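PDB 1SW6: regulatory protein SWI6 from Saccharomyces cerevisiae, which acts with SWI4 in SBF and with MBP1 in MBF to drive cell-cycle-dependent transcription, this chain being its ankyrin-repeat domain. Local coordinates for residues A[274-279]-A[305-310]. Sequence-based numbering, arbitrary orientation.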
loop_
_atom_site.group_PDB
_atom_site.type_symbol
_atom_site.label_atom_id
_atom_site.label_comp_id
_atom_site.label_asym_id
_atom_site.label_seq_id
_atom_site.Cartn_x
_atom_site.Cartn_y
_atom_site.Cartn_z
ATOM N N ASN A 274 28.044 9.799 10.607
ATOM C CA ASN A 274 26.806 9.398 11.278
ATOM C C ASN A 274 25.834 8.490 10.547
ATOM O O ASN A 274 24.970 7.884 11.173
ATOM C CB ASN A 274 26.029 10.642 11.698
ATOM C CG ASN A 274 26.806 11.511 12.632
ATOM O OD1 ASN A 274 26.982 11.183 13.808
ATOM N ND2 ASN A 274 27.297 12.632 12.115
ATOM N N MET A 275 25.942 8.402 9.231
ATOM C CA MET A 275 24.986 7.582 8.527
ATOM C C MET A 275 25.555 6.451 7.715
ATOM O O MET A 275 25.079 5.316 7.811
ATOM C CB MET A 275 24.125 8.467 7.624
ATOM C CG MET A 275 22.943 7.748 7.005
ATOM S SD MET A 275 22.191 8.744 5.724
ATOM C CE MET A 275 21.288 9.923 6.727
ATOM N N LEU A 276 26.571 6.761 6.913
ATOM C CA LEU A 276 27.166 5.782 6.028
ATOM C C LEU A 276 27.478 4.443 6.667
ATOM O O LEU A 276 27.143 3.409 6.097
ATOM C CB LEU A 276 28.425 6.348 5.357
ATOM C CG LEU A 276 29.129 5.401 4.364
ATOM C CD1 LEU A 276 28.164 4.968 3.259
ATOM C CD2 LEU A 276 30.345 6.096 3.748
ATOM N N ASN A 277 28.101 4.462 7.839
ATOM C CA ASN A 277 28.473 3.230 8.531
ATOM C C ASN A 277 27.662 2.970 9.802
ATOM O O ASN A 277 28.105 2.232 10.678
ATOM C CB ASN A 277 29.971 3.258 8.876
ATOM C CG ASN A 277 30.848 3.492 7.653
ATOM O OD1 ASN A 277 30.834 2.708 6.704
ATOM N ND2 ASN A 277 31.613 4.577 7.670
ATOM N N ALA A 278 26.476 3.568 9.897
ATOM C CA ALA A 278 25.613 3.382 11.059
ATOM C C ALA A 278 25.082 1.947 11.117
ATOM O O ALA A 278 24.788 1.338 10.085
ATOM C CB ALA A 278 24.443 4.359 10.997
ATOM N N GLN A 279 24.936 1.413 12.324
ATOM C CA GLN A 279 24.442 0.052 12.487
ATOM C C GLN A 279 23.016 0.039 12.992
ATOM O O GLN A 279 22.663 0.824 13.871
ATOM C CB GLN A 279 25.331 -0.712 13.466
ATOM C CG GLN A 279 26.694 -1.069 12.907
ATOM C CD GLN A 279 27.636 -1.581 13.978
ATOM O OE1 GLN A 279 28.156 -0.806 14.775
ATOM N NE2 GLN A 279 27.848 -2.889 14.011
ATOM N N TYR A 305 32.015 5.031 -1.891
ATOM C CA TYR A 305 31.702 6.208 -1.096
ATOM C C TYR A 305 32.450 6.094 0.230
ATOM O O TYR A 305 32.410 7.007 1.062
ATOM C CB TYR A 305 30.192 6.336 -0.869
ATOM C CG TYR A 305 29.409 6.931 -2.045
ATOM C CD1 TYR A 305 28.218 6.345 -2.483
ATOM C CD2 TYR A 305 29.849 8.089 -2.698
ATOM C CE1 TYR A 305 27.474 6.897 -3.557
ATOM C CE2 TYR A 305 29.122 8.646 -3.759
ATOM C CZ TYR A 305 27.932 8.041 -4.183
ATOM O OH TYR A 305 27.214 8.577 -5.235
ATOM N N GLY A 306 33.137 4.967 0.418
ATOM C CA GLY A 306 33.901 4.768 1.631
ATOM C C GLY A 306 33.301 3.864 2.695
ATOM O O GLY A 306 33.830 3.807 3.809
ATOM N N ALA A 307 32.214 3.154 2.380
ATOM C CA ALA A 307 31.593 2.256 3.360
ATOM C C ALA A 307 32.630 1.271 3.906
ATOM O O ALA A 307 33.387 0.670 3.150
ATOM C CB ALA A 307 30.422 1.487 2.729
ATOM N N ASP A 308 32.646 1.112 5.223
ATOM C CA ASP A 308 33.596 0.222 5.885
ATOM C C ASP A 308 33.153 -1.250 5.816
ATOM O O ASP A 308 32.181 -1.632 6.449
ATOM C CB ASP A 308 33.736 0.643 7.344
ATOM C CG ASP A 308 34.867 -0.070 8.043
ATOM O OD1 ASP A 308 35.002 -1.298 7.869
ATOM O OD2 ASP A 308 35.618 0.598 8.776
ATOM N N PRO A 309 33.876 -2.093 5.055
ATOM C CA PRO A 309 33.507 -3.509 4.935
ATOM C C PRO A 309 33.914 -4.405 6.104
ATOM O O PRO A 309 33.706 -5.621 6.045
ATOM C CB PRO A 309 34.184 -3.925 3.634
ATOM C CG PRO A 309 35.448 -3.154 3.680
ATOM C CD PRO A 309 35.013 -1.776 4.171
ATOM N N PHE A 310 34.478 -3.818 7.160
ATOM C CA PHE A 310 34.905 -4.608 8.316
ATOM C C PHE A 310 33.997 -4.513 9.542
ATOM O O PHE A 310 34.169 -5.262 10.509
ATOM C CB PHE A 310 36.344 -4.246 8.703
ATOM C CG PHE A 310 37.322 -4.393 7.572
ATOM C CD1 PHE A 310 37.783 -3.273 6.884
ATOM C CD2 PHE A 310 37.737 -5.653 7.156
ATOM C CE1 PHE A 310 38.642 -3.408 5.793
ATOM C CE2 PHE A 310 38.596 -5.802 6.067
ATOM C CZ PHE A 310 39.048 -4.679 5.384
HETATM O O HOH W 1 33.548 5.865 5.488
HETATM O O HOH W 2 29.827 0.066 6.872
#
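Asn277 reaches from the turn after helix 268-276 to the backbone of Asp308. Its OD1 takes the N-H of Asp308, with 2.8 Å between OD1 and Asp308 N. The bond is almost straight at hydrogen, 174°, though the donor is tilted 33° from the carbonyl plane. CG lies beside the backbone N of Asn277 (chi1 -55°), which carries the amide across to the loop. The amide stands nearly perpendicular to the Asp308 carboxylate, which is engaged by its own loop: Asp308 OD1 accepts from Phe310 N at 2.7 Å in an Asx turn. At the other end of the amide, Asn277 ND2 donates to a water that in turn donates to Gly306 O. Leu276 lays one methyl, CD2, against the backbone, 3.5 Å from Tyr305 O, and the other, CD1, on Ala307 CB at 4.2 Å. Gly306, with positive phi, ends helix 296-304 in a Schellman motif. The Tyr305 ring packs on helix 218-234, where its OH is hydrogen-bonded to Asp226 OD1. With an alanine at Asn277, Asp308 N would probably lose this acceptor and the water link to Gly306 O would go. One amide of ANK 3 thus holds the loop after helix 296-304 in ANK 4, directly through its C=O and by water through its N-H, so a side chain of the preceding repeat helps fix that backbone.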